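PDB 2QE6: DUF574 domain-containing protein from Thermobifida fusca, which binds S-adenosylmethionine and is probably a methyltransferase whose substrate is not known. Local coordinates for residues A[24-29]-A[42-47]; A[165-170]-A[225-230]; A[200-205]-A[241-246]. The protein carries 1 engineered substitution. All coordinates share one frame; numbering follows the deposited sequence.

Contact 1 comes first in the chain. It closes a short loop between helices 23-30 and 38-48, which precede the strands of the sheet, and it is complete before the other two begin. Contact 2 opens in the loop after strand 160-163 and closes on helix 224-229. Contact 3 opens at 200-205, inside that span, and closes past it at 241-246, so contacts 2 and 3 cross. They also touch, where Ile227 and Glu228 pack on Val241. These two join the cofactor-side loop, helix 224-229, the start of helix 203-216 and edge strand 235-243. Contacts 1 and 2 both reach S-adenosylmethionine.

Contact 1 (A[24-29]-A[42-47]). Engineered in segment 24-29: Val26 (natural residue Ala). With SAM (S-adenosylmethionine), chain F.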
# COMPACT_ATOMS: atom_id res chain seq x y z
N ALA A 24 -2.23 3.37 10.09
CA ALA A 24 -0.81 3.03 10.01
C ALA A 24 -0.33 2.25 11.23
O ALA A 24 0.40 1.27 11.09
CB ALA A 24 0.06 4.29 9.81
N ARG A 25 -0.71 2.72 12.42
CA ARG A 25 -0.27 2.13 13.67
C ARG A 25 -0.85 0.78 13.96
O ARG A 25 -0.16 -0.10 14.48
CB ARG A 25 -0.55 3.08 14.83
CG ARG A 25 0.23 4.36 14.72
CD ARG A 25 -0.35 5.44 15.62
NE ARG A 25 -0.10 6.78 15.09
CZ ARG A 25 -0.52 7.90 15.67
NH1 ARG A 25 -1.24 7.86 16.79
NH2 ARG A 25 -0.21 9.07 15.12
N VAL A 26 -2.12 0.57 13.63
CA VAL A 26 -2.68 -0.73 13.76
C VAL A 26 -2.04 -1.80 12.84
O VAL A 26 -1.71 -2.94 13.26
CB VAL A 26 -4.18 -0.66 13.53
CG1 VAL A 26 -4.74 -2.07 13.56
CG2 VAL A 26 -4.85 0.23 14.66
N TYR A 27 -1.78 -1.43 11.60
CA TYR A 27 -1.10 -2.30 10.64
C TYR A 27 0.31 -2.56 11.14
O TYR A 27 0.77 -3.68 11.13
CB TYR A 27 -1.09 -1.62 9.29
CG TYR A 27 -0.53 -2.40 8.17
CD1 TYR A 27 -1.26 -3.38 7.55
CD2 TYR A 27 0.73 -2.12 7.68
CE1 TYR A 27 -0.73 -4.12 6.45
CE2 TYR A 27 1.27 -2.84 6.60
CZ TYR A 27 0.52 -3.83 5.99
OH TYR A 27 1.03 -4.54 4.91
N ASP A 28 0.96 -1.54 11.68
CA ASP A 28 2.28 -1.72 12.28
C ASP A 28 2.24 -2.76 13.43
O ASP A 28 3.07 -3.65 13.55
CB ASP A 28 2.75 -0.40 12.84
CG ASP A 28 4.17 -0.47 13.29
OD1 ASP A 28 5.00 -0.68 12.39
OD2 ASP A 28 4.42 -0.38 14.52
N ALA A 29 1.25 -2.62 14.30
CA ALA A 29 1.01 -3.56 15.39
C ALA A 29 0.80 -4.99 14.82
O ALA A 29 1.37 -5.94 15.31
CB ALA A 29 -0.21 -3.09 16.22
N ALA A 42 -4.70 -2.63 21.10
CA ALA A 42 -6.04 -3.13 21.48
C ALA A 42 -6.92 -3.41 20.25
O ALA A 42 -7.62 -4.42 20.19
CB ALA A 42 -6.75 -2.18 22.48
N LEU A 43 -6.88 -2.56 19.23
CA LEU A 43 -7.76 -2.81 18.08
C LEU A 43 -7.19 -3.97 17.22
O LEU A 43 -7.96 -4.76 16.67
CB LEU A 43 -7.99 -1.54 17.24
CG LEU A 43 -8.85 -1.66 15.95
CD1 LEU A 43 -10.30 -2.12 16.28
CD2 LEU A 43 -8.82 -0.34 15.19
N ALA A 44 -5.88 -4.04 17.06
CA ALA A 44 -5.28 -5.15 16.33
C ALA A 44 -5.67 -6.49 17.00
O ALA A 44 -6.03 -7.44 16.31
CB ALA A 44 -3.74 -4.99 16.27
N ASP A 45 -5.55 -6.57 18.33
CA ASP A 45 -5.91 -7.75 19.12
C ASP A 45 -7.36 -8.14 18.92
O ASP A 45 -7.68 -9.29 18.68
CB ASP A 45 -5.71 -7.49 20.63
CG ASP A 45 -4.22 -7.46 21.06
OD1 ASP A 45 -3.36 -7.84 20.22
OD2 ASP A 45 -3.95 -7.04 22.24
N TYR A 46 -8.23 -7.15 19.06
CA TYR A 46 -9.65 -7.36 18.83
C TYR A 46 -9.95 -7.89 17.41
O TYR A 46 -10.72 -8.85 17.23
CB TYR A 46 -10.39 -6.07 19.11
CG TYR A 46 -11.83 -6.03 18.72
CD1 TYR A 46 -12.80 -6.48 19.56
CD2 TYR A 46 -12.21 -5.54 17.48
CE1 TYR A 46 -14.15 -6.40 19.19
CE2 TYR A 46 -13.53 -5.49 17.10
CZ TYR A 46 -14.49 -5.90 17.97
OH TYR A 46 -15.83 -5.85 17.61
N ALA A 47 -9.35 -7.28 16.42
CA ALA A 47 -9.55 -7.66 15.02
C ALA A 47 -9.07 -9.11 14.79
O ALA A 47 -9.74 -9.89 14.14
CB ALA A 47 -8.81 -6.66 14.07
N SAM F . 1.02 0.58 1.92
CA SAM F . 1.49 -0.15 3.16
C SAM F . 1.44 -1.64 2.91
O SAM F . 2.19 -2.40 3.51
OXT SAM F . 0.62 -2.11 2.10
CB SAM F . 0.68 0.10 4.45
CG SAM F . -0.79 -0.36 4.42
SD SAM F . -1.79 0.12 5.87
CE SAM F . -0.47 0.98 6.75
C5' SAM F . -2.57 1.55 5.09
C4' SAM F . -1.86 2.92 5.06
O4' SAM F . -2.58 3.80 4.20
C3' SAM F . -1.81 3.62 6.43
O3' SAM F . -0.50 4.03 6.75
C2' SAM F . -2.76 4.81 6.34
O2' SAM F . -2.46 5.89 7.22
C1' SAM F . -2.67 5.08 4.84
N9 SAM F . -3.86 5.80 4.38
C8 SAM F . -5.20 5.39 4.38
N7 SAM F . -5.95 6.39 3.86
C5 SAM F . -5.11 7.42 3.51
C6 SAM F . -5.35 8.66 2.91
N6 SAM F . -6.63 9.02 2.60
N1 SAM F . -4.26 9.48 2.68
C2 SAM F . -2.95 9.10 3.01
N3 SAM F . -2.71 7.87 3.62
C4 SAM F . -3.79 7.05 3.84
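Val26 and Ala29 of helix 23-30 pack against Leu43 and Ala44 of helix 38-48. The contact is small and wholly apolar. The two methyls of Val26 divide the work. CG1 lies anti to the backbone N (chi1 176°) and meets Ala44, 4.1 Å from its CB. CG2 sits beside the backbone N and meets CD2 of Leu43 at 4.0 Å. The Val26 and Leu43 side chains cross at about a right angle, and only one methyl of each meets the other. Ala44 CB also touches Ala29 CB at 4.0 Å, so it bridges two residues one helical turn apart. Val26 is an engineered residue; the natural protein has alanine here.

The axes of segments 24-29 and 42-47 cross at -60° and come within 8.9 Å. This helical pair lies ahead of the Rossmann-like methyltransferase sheet in sequence, and its first helix lines the cofactor pocket. Tyr27 leaves its helix on the side away from helix 38-48, with CG anti to its backbone N (chi1 -175°). That torsion lays one ring face over the sulfonium of S-adenosylmethionine: SD stands 3.6 Å above the ring plane, offset toward the rim. The methyl carbon CE comes within 3.5 Å of Tyr27 CD2. At the far end of the ring, Tyr27 OH gives a weak hydrogen bond to the carboxylate O of the cofactor, 2.8 Å away, and it is also bonded to Asn61. Ala24 CB comes close to the ribose O3'. Leu43 also rests on Asn215 and Leu216 of helix 203-216.

Contact 2 (A[165-170]-A[225-230]); sequences GMLHYL and EEIERQ. With SAM (S-adenosylmethionine), chain F.
This is a small, buried contact between the loop that follows strand 160-163 and helix 224-229. Leu167 carries it from the loop side. Its CG is anti to the backbone N (chi1 -177°), which brings CD1 and CD2 to Gln230 and Ile227. CD2 meets CG2 of Ile227 at 4.2 Å, and the two side chains cross obliquely. CD1 lies 4.3 Å from CG of Gln230, so the aliphatic part of the glutamine does the touching. The amide NE2 of Gln230 is hydrogen-bonded to Asp176.

The same loop meets S-adenosylmethionine with other residues. Selenomethionine Met166 bends at chi2 and chi3, and its SE lies 3.3 Å from C8 of the adenine. Tyr169 CE2 is 3.5 Å from C5' of the cofactor. Gly165 O lies 3.4 Å from the same C5'. The loop therefore faces the cofactor with these residues and the helix with Leu167.

Around the contact, Leu167 and Ile227 both rest on Ser196 of strand 191-197. Leu167 and Gln230 share Val175 at the start of helix 175-185, and Ile227 also packs on Val198, just past the end of strand 191-197.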
# COMPACT_ATOMS: atom_id res chain seq x y z
N GLY A 165 -2.15 -1.92 -0.10
CA GLY A 165 -2.83 -1.88 1.18
C GLY A 165 -3.66 -0.64 1.44
O GLY A 165 -3.89 -0.29 2.62
N MSE A 166 -4.09 0.01 0.36
CA MSE A 166 -4.63 1.40 0.40
C MSE A 166 -6.02 1.43 -0.29
O MSE A 166 -6.92 2.22 0.09
CB MSE A 166 -3.53 2.33 -0.25
CG MSE A 166 -3.53 3.93 -0.26
SE MSE A 166 -4.35 4.67 1.28
CE MSE A 166 -5.85 5.50 0.37
N LEU A 167 -6.26 0.57 -1.28
CA LEU A 167 -7.51 0.71 -2.07
C LEU A 167 -8.76 0.59 -1.21
O LEU A 167 -9.76 1.26 -1.47
CB LEU A 167 -7.59 -0.31 -3.23
CG LEU A 167 -8.78 -0.28 -4.23
CD1 LEU A 167 -8.92 1.08 -4.89
CD2 LEU A 167 -8.72 -1.39 -5.35
N HIS A 168 -8.72 -0.28 -0.20
CA HIS A 168 -9.91 -0.52 0.63
C HIS A 168 -10.19 0.63 1.63
O HIS A 168 -11.15 0.58 2.37
CB HIS A 168 -9.81 -1.88 1.36
CG HIS A 168 -8.52 -2.12 2.09
ND1 HIS A 168 -7.42 -2.68 1.50
CD2 HIS A 168 -8.16 -1.83 3.37
CE1 HIS A 168 -6.44 -2.76 2.38
NE2 HIS A 168 -6.85 -2.24 3.52
N TYR A 169 -9.34 1.67 1.64
CA TYR A 169 -9.64 2.88 2.43
C TYR A 169 -10.25 3.99 1.58
O TYR A 169 -10.48 5.10 2.09
CB TYR A 169 -8.36 3.39 3.15
CG TYR A 169 -7.78 2.35 4.08
CD1 TYR A 169 -8.55 1.82 5.13
CD2 TYR A 169 -6.53 1.83 3.87
CE1 TYR A 169 -8.06 0.81 5.94
CE2 TYR A 169 -6.02 0.84 4.67
CZ TYR A 169 -6.78 0.34 5.71
OH TYR A 169 -6.23 -0.65 6.48
N LEU A 170 -10.50 3.71 0.29
CA LEU A 170 -11.14 4.67 -0.62
C LEU A 170 -12.60 4.28 -0.77
O LEU A 170 -12.90 3.20 -1.24
CB LEU A 170 -10.46 4.71 -2.01
CG LEU A 170 -8.97 5.13 -2.05
CD1 LEU A 170 -8.38 5.10 -3.48
CD2 LEU A 170 -8.78 6.49 -1.43
N GLU A 225 -13.55 -8.27 -9.54
CA GLU A 225 -13.90 -7.49 -10.71
C GLU A 225 -13.87 -5.99 -10.40
O GLU A 225 -13.45 -5.19 -11.23
CB GLU A 225 -15.28 -7.89 -11.19
CG GLU A 225 -15.41 -9.38 -11.66
CD GLU A 225 -15.28 -10.51 -10.56
OE1 GLU A 225 -15.60 -10.33 -9.35
OE2 GLU A 225 -14.84 -11.62 -10.95
N GLU A 226 -14.34 -5.61 -9.21
CA GLU A 226 -14.29 -4.20 -8.77
C GLU A 226 -12.85 -3.70 -8.56
O GLU A 226 -12.53 -2.56 -8.88
CB GLU A 226 -15.14 -4.00 -7.52
CG GLU A 226 -16.62 -3.96 -7.85
CD GLU A 226 -16.97 -2.70 -8.66
OE1 GLU A 226 -16.82 -1.59 -8.07
OE2 GLU A 226 -17.37 -2.81 -9.87
N ILE A 227 -11.98 -4.58 -8.09
CA ILE A 227 -10.56 -4.24 -7.99
C ILE A 227 -9.99 -4.03 -9.40
O ILE A 227 -9.36 -3.00 -9.67
CB ILE A 227 -9.77 -5.33 -7.21
CG1 ILE A 227 -10.25 -5.38 -5.76
CG2 ILE A 227 -8.29 -5.06 -7.31
CD1 ILE A 227 -9.79 -6.58 -4.94
N GLU A 228 -10.22 -5.00 -10.29
CA GLU A 228 -9.69 -4.94 -11.65
C GLU A 228 -10.14 -3.68 -12.35
O GLU A 228 -9.37 -3.06 -13.06
CB GLU A 228 -10.15 -6.12 -12.50
CG GLU A 228 -9.59 -7.49 -12.11
CD GLU A 228 -10.19 -8.64 -12.97
OE1 GLU A 228 -10.49 -8.34 -14.16
OE2 GLU A 228 -10.33 -9.79 -12.46
N ARG A 229 -11.38 -3.30 -12.11
CA ARG A 229 -11.95 -2.11 -12.71
C ARG A 229 -11.16 -0.85 -12.40
O ARG A 229 -11.15 0.08 -13.21
CB ARG A 229 -13.37 -1.95 -12.22
CG ARG A 229 -14.17 -0.88 -12.89
CD ARG A 229 -15.61 -0.90 -12.36
NE ARG A 229 -16.12 0.45 -12.50
CZ ARG A 229 -16.15 1.36 -11.53
NH1 ARG A 229 -15.77 1.08 -10.29
NH2 ARG A 229 -16.62 2.57 -11.80
N GLN A 230 -10.55 -0.80 -11.23
CA GLN A 230 -9.81 0.41 -10.81
C GLN A 230 -8.45 0.52 -11.49
O GLN A 230 -7.76 1.53 -11.37
CB GLN A 230 -9.68 0.46 -9.29
CG GLN A 230 -11.03 0.71 -8.59
CD GLN A 230 -11.68 1.96 -9.03
OE1 GLN A 230 -11.00 2.95 -9.33
NE2 GLN A 230 -13.03 1.95 -9.10
N SAM F . 1.02 0.58 1.92
CA SAM F . 1.49 -0.15 3.16
C SAM F . 1.44 -1.64 2.91
O SAM F . 2.19 -2.40 3.51
OXT SAM F . 0.62 -2.11 2.10
CB SAM F . 0.68 0.10 4.45
CG SAM F . -0.79 -0.36 4.42
SD SAM F . -1.79 0.12 5.87
CE SAM F . -0.47 0.98 6.75
C5' SAM F . -2.57 1.55 5.09
C4' SAM F . -1.86 2.92 5.06
O4' SAM F . -2.58 3.80 4.20
C3' SAM F . -1.81 3.62 6.43
O3' SAM F . -0.50 4.03 6.75
C2' SAM F . -2.76 4.81 6.34
O2' SAM F . -2.46 5.89 7.22
C1' SAM F . -2.67 5.08 4.84
N9 SAM F . -3.86 5.80 4.38
C8 SAM F . -5.20 5.39 4.38
N7 SAM F . -5.95 6.39 3.86
C5 SAM F . -5.11 7.42 3.51
C6 SAM F . -5.35 8.66 2.91
N6 SAM F . -6.63 9.02 2.60
N1 SAM F . -4.26 9.48 2.68
C2 SAM F . -2.95 9.10 3.01
N3 SAM F . -2.71 7.87 3.62
C4 SAM F . -3.79 7.05 3.84

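Contact 3 (A[200-205]-A[241-246])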
# COMPACT_ATOMS: atom_id res chain seq x y z
N THR A 200 -14.70 -12.21 -1.88
CA THR A 200 -14.95 -13.38 -2.69
C THR A 200 -15.99 -14.26 -1.96
O THR A 200 -16.00 -15.47 -2.10
CB THR A 200 -13.66 -14.16 -3.00
OG1 THR A 200 -13.02 -14.50 -1.78
CG2 THR A 200 -12.67 -13.32 -3.85
N GLY A 201 -16.86 -13.63 -1.15
CA GLY A 201 -17.92 -14.34 -0.44
C GLY A 201 -17.47 -15.17 0.74
O GLY A 201 -18.11 -16.11 1.14
N LEU A 202 -16.31 -14.86 1.31
CA LEU A 202 -15.89 -15.52 2.54
C LEU A 202 -16.29 -14.64 3.77
O LEU A 202 -16.08 -13.46 3.79
CB LEU A 202 -14.38 -15.78 2.51
CG LEU A 202 -13.84 -16.46 1.23
CD1 LEU A 202 -12.33 -16.64 1.38
CD2 LEU A 202 -14.52 -17.78 0.92
N PRO A 203 -16.85 -15.23 4.82
CA PRO A 203 -17.52 -14.39 5.87
C PRO A 203 -16.66 -13.27 6.54
O PRO A 203 -17.14 -12.09 6.75
CB PRO A 203 -17.95 -15.45 6.89
CG PRO A 203 -16.87 -16.63 6.69
CD PRO A 203 -16.83 -16.66 5.16
N ALA A 204 -15.40 -13.62 6.79
CA ALA A 204 -14.45 -12.76 7.46
C ALA A 204 -14.14 -11.51 6.68
O ALA A 204 -13.65 -10.55 7.25
CB ALA A 204 -13.15 -13.49 7.69
N GLN A 205 -14.39 -11.51 5.37
CA GLN A 205 -13.95 -10.38 4.53
C GLN A 205 -14.78 -9.14 4.84
O GLN A 205 -14.23 -8.09 5.09
CB GLN A 205 -14.05 -10.74 3.05
CG GLN A 205 -12.99 -11.79 2.61
CD GLN A 205 -13.31 -12.49 1.32
OE1 GLN A 205 -14.49 -12.65 0.94
NE2 GLN A 205 -12.29 -13.00 0.66
N VAL A 241 -5.27 -10.01 -11.33
CA VAL A 241 -5.68 -9.68 -9.97
C VAL A 241 -5.95 -11.01 -9.26
O VAL A 241 -6.86 -11.74 -9.62
CB VAL A 241 -6.90 -8.73 -9.96
CG1 VAL A 241 -7.39 -8.50 -8.57
CG2 VAL A 241 -6.52 -7.37 -10.62
N VAL A 242 -5.10 -11.34 -8.29
CA VAL A 242 -5.14 -12.66 -7.63
C VAL A 242 -4.86 -12.49 -6.15
O VAL A 242 -4.35 -11.44 -5.74
CB VAL A 242 -4.09 -13.61 -8.21
CG1 VAL A 242 -4.39 -13.90 -9.69
CG2 VAL A 242 -2.65 -13.05 -8.01
N TYR A 243 -5.22 -13.49 -5.34
CA TYR A 243 -4.91 -13.44 -3.92
C TYR A 243 -3.42 -13.09 -3.76
O TYR A 243 -2.59 -13.48 -4.54
CB TYR A 243 -5.26 -14.76 -3.23
CG TYR A 243 -6.74 -15.05 -3.08
CD1 TYR A 243 -7.58 -14.20 -2.36
CD2 TYR A 243 -7.31 -16.17 -3.66
CE1 TYR A 243 -8.95 -14.48 -2.19
CE2 TYR A 243 -8.68 -16.46 -3.49
CZ TYR A 243 -9.48 -15.61 -2.75
OH TYR A 243 -10.82 -15.86 -2.56
N THR A 244 -3.10 -12.27 -2.77
CA THR A 244 -1.76 -11.72 -2.65
C THR A 244 -0.63 -12.78 -2.70
O THR A 244 0.39 -12.54 -3.36
CB THR A 244 -1.63 -10.77 -1.38
OG1 THR A 244 -2.06 -11.47 -0.20
CG2 THR A 244 -2.45 -9.50 -1.54
N ALA A 245 -0.79 -13.95 -2.06
CA ALA A 245 0.26 -14.97 -2.03
C ALA A 245 0.49 -15.65 -3.42
O ALA A 245 1.52 -16.30 -3.63
CB ALA A 245 -0.07 -16.01 -1.00
N LEU A 246 -0.49 -15.50 -4.31
CA LEU A 246 -0.47 -16.09 -5.64
C LEU A 246 0.16 -15.15 -6.69
O LEU A 246 0.34 -15.54 -7.84
CB LEU A 246 -1.92 -16.45 -6.07
CG LEU A 246 -2.69 -17.48 -5.24
CD1 LEU A 246 -4.09 -17.79 -5.84
CD2 LEU A 246 -1.90 -18.78 -5.08
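Thr200 and Tyr243 approach from opposite directions and meet through their hydroxyls. Tyr243 lies at the end of strand 235-243, an edge strand of the seven-stranded sheet of the Rossmann-like methyltransferase fold. Thr200 sits in the turn between strand 191-197 and helix 203-216. Tyr243 OH and Thr200 OG1 are hydrogen-bonded at 2.7 Å, and either could be the donor. OG1 lies at the ring edge, in the plane of the ring. The methyl CG2 of Thr200 comes alongside, 3.4 Å from Tyr243 OH.

The threonine hydroxyl stands between its backbone N and carbonyl carbon, where it can face both Tyr243 and Gln205. Gln205 NE2 gives OG1 a nearly straight bond of 3.0 Å (171°), and OG1 lies in the plane of that amide. NE2 is also bonded to the backbone O of Gln263. With a valine in place of Thr200, the Tyr243 hydroxyl would probably lose this partner, and the Gln205 amide would be left with one fewer bond to fix its rotation.

Leu202 comes only loosely near, its CD1 4.3 Å from Tyr243 OH. Thr200 and Tyr243 both also rest on Met266 of strand 265-271, the neighbour of the edge strand.

The other end of the Gln205 amide holds the turn together. OE1 accepts Thr200 N and Leu202 N, each at 2.9 Å. The two donors stand above opposite faces of the carbonyl plane, Thr200 N 37° out of it and Leu202 N 49°.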